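Local coordinates for RsbT co-antagonist protein RsbRA (Bacillus subtilis, PDB 2BNL), which acts in the stressosome, stimulating the RsbT kinase toward RsbS and so regulating sigma-B in response to salt and heat stress, at residues A87-E90 / F91-L95; W114-D117 / R118-P122. One frame throughout, in Å; residues are numbered along the deposited sequence.

Interaction 1. Residues A87-E90 / F91-L95; sequences ALAE and FWKRL
E90 sits between K93 and R94 in a salt-bridge network running one turn along helix 81-100 of this N-terminal, nonheme globin domain. The carboxylate is split between two bases. OE1 takes the arginine side-on, with R94 NE 2.9 Å from E90 OE1 in a nearly straight bond (162°) that uses the anti lone pair. The longer second bond, R94 NH2 to the same E90 OE1, meets the oxygen from well out of the carboxylate plane. Both donations lie in the guanidinium plane, which stands 74° from the carboxylate. R94 NH1 turns to E28 OE1 on helix 15-30, so the guanidinium bridges two acids. E90 OE2 faces the other base in a looser pair, 3.6 Å from K93 NZ. That ammonium has a further salt bridge to D117 OD2 of the second subunit. A bend at chi2 (-47°) turns the carboxylate along the helix toward the next turn, where both bases stand.

The backbone acceptors are used too: F91 N bonds to A87 O and R94 N to E90 O, while W92 N reaches L88 O only weakly. On the buried side F91 stacks on W22, and L88 CD2 is 3.8 Å from F91 CD2. A89 O accepts from K93 N, and this carbonyl oxygen also lies over one face of the W92 indole near its rim, 3.3 Å from W92 CD1.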
ATOM      1  N   ALA A  87      -5.972   6.014   3.949  1.00 29.91           N
ATOM      2  CA  ALA A  87      -7.346   5.716   3.728  1.00 30.65           C
ATOM      3  C   ALA A  87      -7.617   4.400   3.071  1.00 31.39           C
ATOM      4  O   ALA A  87      -8.430   3.577   3.509  1.00 31.63           O
ATOM      5  CB  ALA A  87      -8.027   6.823   2.903  1.00 31.62           C
ATOM      6  N   LEU A  88      -6.957   4.190   1.958  1.00 32.20           N
ATOM      7  CA  LEU A  88      -7.128   2.908   1.270  1.00 31.96           C
ATOM      8  C   LEU A  88      -6.752   1.689   2.153  1.00 31.73           C
ATOM      9  O   LEU A  88      -7.437   0.635   2.045  1.00 32.50           O
ATOM     10  CB  LEU A  88      -6.371   2.910  -0.047  1.00 32.67           C
ATOM     11  CG  LEU A  88      -6.811   3.933  -1.051  1.00 34.14           C
ATOM     12  CD1 LEU A  88      -6.352   3.623  -2.498  1.00 35.86           C
ATOM     13  CD2 LEU A  88      -8.348   4.048  -1.089  1.00 32.59           C
ATOM     14  N   ALA A  89      -5.652   1.790   2.882  1.00 31.39           N
ATOM     15  CA  ALA A  89      -5.211   0.732   3.893  1.00 33.22           C
ATOM     16  C   ALA A  89      -6.334   0.441   4.913  1.00 34.15           C
ATOM     17  O   ALA A  89      -6.729  -0.702   5.154  1.00 34.66           O
ATOM     18  CB  ALA A  89      -3.920   1.126   4.563  1.00 31.82           C
ATOM     19  N   GLU A  90      -6.919   1.515   5.459  1.00 35.45           N
ATOM     20  CA  GLU A  90      -8.031   1.370   6.374  1.00 35.22           C
ATOM     21  C   GLU A  90      -9.298   0.822   5.718  1.00 34.73           C
ATOM     22  O   GLU A  90     -10.024   0.098   6.389  1.00 34.15           O
ATOM     23  CB  GLU A  90      -8.390   2.759   7.055  1.00 36.98           C
ATOM     24  CG  GLU A  90      -7.720   3.113   8.220  1.00 45.20           C
ATOM     25  CD  GLU A  90      -7.663   1.950   9.255  1.00 49.83           C
ATOM     26  OE1 GLU A  90      -8.696   1.562   9.848  1.00 46.19           O
ATOM     27  OE2 GLU A  90      -6.539   1.405   9.396  1.00 57.28           O
ATOM     28  N   PHE A  91      -9.585   1.141   4.423  1.00 32.30           N
ATOM     29  CA  PHE A  91     -10.734   0.641   3.736  1.00 30.46           C
ATOM     30  C   PHE A  91     -10.725  -0.914   3.764  1.00 30.67           C
ATOM     31  O   PHE A  91     -11.729  -1.486   4.152  1.00 31.48           O
ATOM     32  CB  PHE A  91     -10.774   1.091   2.285  1.00 29.32           C
ATOM     33  CG  PHE A  91     -11.267   2.496   2.059  1.00 27.11           C
ATOM     34  CD1 PHE A  91     -11.428   3.435   3.140  1.00 29.22           C
ATOM     35  CD2 PHE A  91     -11.488   2.924   0.826  1.00 35.71           C
ATOM     36  CE1 PHE A  91     -11.820   4.697   2.910  1.00 31.86           C
ATOM     37  CE2 PHE A  91     -11.921   4.196   0.579  1.00 35.54           C
ATOM     38  CZ  PHE A  91     -12.087   5.076   1.630  1.00 32.27           C
ATOM     39  N   TRP A  92      -9.607  -1.553   3.407  1.00 30.53           N
ATOM     40  CA  TRP A  92      -9.586  -3.025   3.305  1.00 31.58           C
ATOM     41  C   TRP A  92      -9.644  -3.656   4.715  1.00 31.73           C
ATOM     42  O   TRP A  92     -10.234  -4.737   4.913  1.00 30.00           O
ATOM     43  CB  TRP A  92      -8.503  -3.574   2.343  1.00 30.99           C
ATOM     44  CG  TRP A  92      -7.098  -3.556   2.823  1.00 32.01           C
ATOM     45  CD1 TRP A  92      -6.110  -2.603   2.557  1.00 32.06           C
ATOM     46  CD2 TRP A  92      -6.518  -4.460   3.751  1.00 33.56           C
ATOM     47  NE1 TRP A  92      -4.982  -2.899   3.254  1.00 34.09           N
ATOM     48  CE2 TRP A  92      -5.202  -4.020   4.006  1.00 35.11           C
ATOM     49  CE3 TRP A  92      -6.980  -5.614   4.397  1.00 36.74           C
ATOM     50  CZ2 TRP A  92      -4.343  -4.695   4.906  1.00 35.31           C
ATOM     51  CZ3 TRP A  92      -6.142  -6.252   5.345  1.00 34.72           C
ATOM     52  CH2 TRP A  92      -4.819  -5.836   5.514  1.00 35.04           C
ATOM     53  N   LYS A  93      -9.043  -2.970   5.679  1.00 31.74           N
ATOM     54  CA  LYS A  93      -8.975  -3.464   7.029  1.00 33.60           C
ATOM     55  C   LYS A  93     -10.316  -3.455   7.711  1.00 33.81           C
ATOM     56  O   LYS A  93     -10.663  -4.405   8.488  1.00 32.22           O
ATOM     57  CB  LYS A  93      -7.958  -2.645   7.835  1.00 35.49           C
ATOM     58  CG  LYS A  93      -6.570  -2.885   7.337  1.00 40.28           C
ATOM     59  CD  LYS A  93      -5.648  -2.065   8.240  1.00 49.31           C
ATOM     60  CE  LYS A  93      -4.416  -1.632   7.550  1.00 48.78           C
ATOM     61  NZ  LYS A  93      -3.782  -0.715   8.571  1.00 50.74           N
ATOM     62  N   ARG A  94     -11.098  -2.425   7.365  1.00 33.57           N
ATOM     63  CA  ARG A  94     -12.418  -2.347   7.816  1.00 35.29           C
ATOM     64  C   ARG A  94     -13.364  -3.335   7.172  1.00 34.02           C
ATOM     65  O   ARG A  94     -14.243  -3.850   7.829  1.00 33.31           O
ATOM     66  CB  ARG A  94     -12.894  -0.909   7.753  1.00 38.91           C
ATOM     67  CG  ARG A  94     -12.177  -0.101   8.882  1.00 40.92           C
ATOM     68  CD  ARG A  94     -12.638   1.341   9.056  1.00 45.93           C
ATOM     69  NE  ARG A  94     -11.583   2.122   9.759  1.00 51.60           N
ATOM     70  CZ  ARG A  94     -11.758   3.302  10.368  1.00 55.68           C
ATOM     71  NH1 ARG A  94     -12.963   3.867  10.447  1.00 56.78           N
ATOM     72  NH2 ARG A  94     -10.737   3.895  10.945  1.00 58.44           N
ATOM     73  N   LEU A  95     -13.130  -3.645   5.909  1.00 31.83           N
ATOM     74  CA  LEU A  95     -13.854  -4.685   5.210  1.00 31.77           C
ATOM     75  C   LEU A  95     -13.477  -6.060   5.819  1.00 31.44           C
ATOM     76  O   LEU A  95     -14.338  -6.941   6.037  1.00 30.15           O
ATOM     77  CB  LEU A  95     -13.527  -4.598   3.707  1.00 32.86           C
ATOM     78  CG  LEU A  95     -13.900  -5.889   2.953  1.00 34.37           C
ATOM     79  CD1 LEU A  95     -15.409  -5.861   2.871  1.00 37.25           C
ATOM     80  CD2 LEU A  95     -13.332  -6.007   1.599  1.00 40.27           C
TER

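Interaction 2. Residues W114-D117 / R118-P122; sequences WQID and RFFSP
I116 and F120 lie side by side one turn apart on helix 109-135 of the globin-like domain, both pointing the same way, toward helix 81-100. F120 CB lies 3.4 Å from I116 O, the carbonyl that also accepts the F120 N-H. With CG beside the backbone N (chi1 -84°), the ring is carried back along that carbonyl, and F120 CG is 3.7 Å from I116 O. At the ring edge, F120 CD2 comes to 3.1 Å from I116 O, which lies near the ring plane. F120 CD2 also touches the isoleucine methyl, I116 CG2, at 3.7 Å, and CE2 meets the same methyl a little farther out. F119 approaches differently: its CD2 lies 3.6 Å above one face of the F120 ring, toward the rim, while F120 CD2 sits at the F119 edge. Beyond the turn, the F120 ring packs against W92 and L95 of helix 81-100 and Y49 and L53 of helix 39-54. With an alanine at F120, I116 CG2 and the F119 edge would probably lose their neighbour, leaving a gap between the three helices.

Polar groups gather elsewhere on the helix. One water donates to D117 OD1 at 2.6 Å and is equally close, 2.6 Å, to S121 OG, joining residues four apart. S121 N is held by D117 O, but P122 has no N-H to offer the preceding turn, and the helix kinks there. W114 meets Y96 of the second subunit, and S121 packs on A89 of that subunit. The helix thus has two kinds of face: I116, F119 and F120 pack within their own subunit, while W114, D117 and S121 meet the second subunit with a mix of aromatic, charged and small groups.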
ATOM      1  N   TRP A 114      -5.569 -12.838   2.919  1.00 32.98           N
ATOM      2  CA  TRP A 114      -4.876 -12.999   1.644  1.00 33.72           C
ATOM      3  C   TRP A 114      -5.812 -12.844   0.421  1.00 32.77           C
ATOM      4  O   TRP A 114      -5.378 -12.371  -0.671  1.00 32.49           O
ATOM      5  CB  TRP A 114      -4.111 -14.331   1.669  1.00 34.26           C
ATOM      6  CG  TRP A 114      -3.029 -14.358   2.685  1.00 31.01           C
ATOM      7  CD1 TRP A 114      -2.829 -15.324   3.579  1.00 39.46           C
ATOM      8  CD2 TRP A 114      -1.990 -13.388   2.908  1.00 35.68           C
ATOM      9  NE1 TRP A 114      -1.784 -15.017   4.401  1.00 38.72           N
ATOM     10  CE2 TRP A 114      -1.254 -13.822   4.015  1.00 38.90           C
ATOM     11  CE3 TRP A 114      -1.639 -12.151   2.304  1.00 37.66           C
ATOM     12  CZ2 TRP A 114      -0.166 -13.130   4.498  1.00 36.58           C
ATOM     13  CZ3 TRP A 114      -0.587 -11.478   2.768  1.00 38.19           C
ATOM     14  CH2 TRP A 114       0.158 -11.970   3.873  1.00 38.32           C
ATOM     15  N   GLN A 115      -7.066 -13.233   0.592  1.00 32.25           N
ATOM     16  CA  GLN A 115      -8.104 -13.014  -0.418  1.00 33.01           C
ATOM     17  C   GLN A 115      -8.366 -11.578  -0.609  1.00 30.48           C
ATOM     18  O   GLN A 115      -8.415 -11.037  -1.740  1.00 28.99           O
ATOM     19  CB  GLN A 115      -9.424 -13.703  -0.010  1.00 33.91           C
ATOM     20  CG  GLN A 115      -9.376 -15.203  -0.162  1.00 37.74           C
ATOM     21  CD  GLN A 115     -10.676 -15.808   0.317  1.00 41.76           C
ATOM     22  OE1 GLN A 115     -11.306 -15.307   1.254  1.00 40.41           O
ATOM     23  NE2 GLN A 115     -11.154 -16.784  -0.426  1.00 38.85           N
ATOM     24  N   ILE A 116      -8.438 -10.881   0.488  1.00 29.88           N
ATOM     25  CA  ILE A 116      -8.624  -9.449   0.411  1.00 30.54           C
ATOM     26  C   ILE A 116      -7.469  -8.720  -0.240  1.00 31.82           C
ATOM     27  O   ILE A 116      -7.684  -7.846  -1.146  1.00 30.86           O
ATOM     28  CB  ILE A 116      -8.916  -8.868   1.804  1.00 32.31           C
ATOM     29  CG1 ILE A 116     -10.349  -9.310   2.251  1.00 29.19           C
ATOM     30  CG2 ILE A 116      -8.832  -7.404   1.766  1.00 33.52           C
ATOM     31  CD1 ILE A 116     -10.627  -9.126   3.710  1.00 33.08           C
ATOM     32  N   ASP A 117      -6.269  -9.110   0.163  1.00 29.79           N
ATOM     33  CA  ASP A 117      -5.023  -8.474  -0.326  1.00 31.80           C
ATOM     34  C   ASP A 117      -4.915  -8.730  -1.878  1.00 31.30           C
ATOM     35  O   ASP A 117      -4.594  -7.856  -2.641  1.00 30.79           O
ATOM     36  CB  ASP A 117      -3.839  -9.111   0.402  1.00 32.25           C
ATOM     37  CG  ASP A 117      -2.505  -8.616  -0.094  1.00 36.96           C
ATOM     38  OD1 ASP A 117      -2.163  -7.511   0.278  1.00 40.15           O
ATOM     39  OD2 ASP A 117      -1.910  -9.309  -0.925  1.00 35.85           O
ATOM     40  N   ARG A 118      -5.162  -9.954  -2.260  1.00 29.87           N
ATOM     41  CA  ARG A 118      -5.097 -10.339  -3.670  1.00 33.94           C
ATOM     42  C   ARG A 118      -5.973  -9.444  -4.583  1.00 32.24           C
ATOM     43  O   ARG A 118      -5.619  -9.088  -5.705  1.00 31.99           O
ATOM     44  CB  ARG A 118      -5.533 -11.737  -3.787  1.00 34.70           C
ATOM     45  CG  ARG A 118      -4.858 -12.420  -4.829  1.00 45.81           C
ATOM     46  CD  ARG A 118      -5.508 -13.741  -5.180  1.00 54.85           C
ATOM     47  NE  ARG A 118      -5.239 -13.934  -6.631  1.00 61.18           N
ATOM     48  CZ  ARG A 118      -6.068 -13.650  -7.635  1.00 59.43           C
ATOM     49  NH1 ARG A 118      -7.278 -13.224  -7.419  1.00 50.01           N
ATOM     50  NH2 ARG A 118      -5.664 -13.839  -8.889  1.00 65.29           N
ATOM     51  N   PHE A 119      -7.169  -9.175  -4.113  1.00 31.33           N
ATOM     52  CA  PHE A 119      -8.118  -8.320  -4.843  1.00 29.87           C
ATOM     53  C   PHE A 119      -7.728  -6.839  -4.856  1.00 29.95           C
ATOM     54  O   PHE A 119      -7.716  -6.206  -5.895  1.00 30.84           O
ATOM     55  CB  PHE A 119      -9.494  -8.563  -4.304  1.00 29.41           C
ATOM     56  CG  PHE A 119     -10.545  -7.753  -4.941  1.00 31.05           C
ATOM     57  CD1 PHE A 119     -10.902  -7.970  -6.230  1.00 41.04           C
ATOM     58  CD2 PHE A 119     -11.075  -6.636  -4.267  1.00 31.39           C
ATOM     59  CE1 PHE A 119     -11.943  -7.169  -6.855  1.00 41.29           C
ATOM     60  CE2 PHE A 119     -12.004  -5.833  -4.860  1.00 36.44           C
ATOM     61  CZ  PHE A 119     -12.483  -6.105  -6.141  1.00 34.87           C
ATOM     62  N   PHE A 120      -7.424  -6.269  -3.681  1.00 30.14           N
ATOM     63  CA  PHE A 120      -7.234  -4.854  -3.513  1.00 29.53           C
ATOM     64  C   PHE A 120      -5.854  -4.356  -3.872  1.00 30.37           C
ATOM     65  O   PHE A 120      -5.732  -3.257  -4.390  1.00 30.78           O
ATOM     66  CB  PHE A 120      -7.471  -4.526  -2.012  1.00 31.06           C
ATOM     67  CG  PHE A 120      -8.905  -4.345  -1.677  1.00 31.57           C
ATOM     68  CD1 PHE A 120      -9.551  -3.146  -1.932  1.00 29.23           C
ATOM     69  CD2 PHE A 120      -9.680  -5.413  -1.188  1.00 31.22           C
ATOM     70  CE1 PHE A 120     -10.935  -3.000  -1.541  1.00 29.98           C
ATOM     71  CE2 PHE A 120     -11.052  -5.192  -0.859  1.00 34.50           C
ATOM     72  CZ  PHE A 120     -11.638  -4.013  -1.075  1.00 34.10           C
ATOM     73  N   SER A 121      -4.809  -5.161  -3.589  1.00 30.11           N
ATOM     74  CA  SER A 121      -3.427  -4.688  -3.721  1.00 31.61           C
ATOM     75  C   SER A 121      -3.118  -4.094  -5.134  1.00 30.59           C
ATOM     76  O   SER A 121      -2.758  -2.962  -5.233  1.00 30.20           O
ATOM     77  CB  SER A 121      -2.354  -5.788  -3.358  1.00 30.86           C
ATOM     78  OG  SER A 121      -1.101  -5.166  -3.274  1.00 32.31           O
ATOM     79  N   PRO A 122      -3.392  -4.839  -6.210  1.00 29.33           N
ATOM     80  CA  PRO A 122      -3.144  -4.237  -7.572  1.00 29.77           C
ATOM     81  C   PRO A 122      -3.995  -2.980  -7.954  1.00 29.44           C
ATOM     82  O   PRO A 122      -3.563  -2.106  -8.698  1.00 30.03           O
ATOM     83  CB  PRO A 122      -3.419  -5.421  -8.518  1.00 29.55           C
ATOM     84  CG  PRO A 122      -4.280  -6.385  -7.765  1.00 33.84           C
ATOM     85  CD  PRO A 122      -3.982  -6.196  -6.271  1.00 30.66           C
TER
HETATM   86  O   HOH W   1      -0.436  -5.886  -0.824  1.00 46.32           O

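Interactions 1 and 2 lie on consecutive helices, 81-100 and 109-135, with their centres 11 Å apart. Within one subunit they meet through apolar side chains: L95 CD2 is 3.5 Å from F120 CE2, and W92 CE3 is 3.7 Å from I116 CG2. Y49 of helix 39-54 joins them further, touching the rings of both F91 and F120. Between subunits the meeting is polar as well, the K93 to D117 salt bridge tying interaction 1 to interaction 2 of the second subunit. The same two helices therefore build part of the globin-like interior and part of the dimer interface in this nonheme member of the fold.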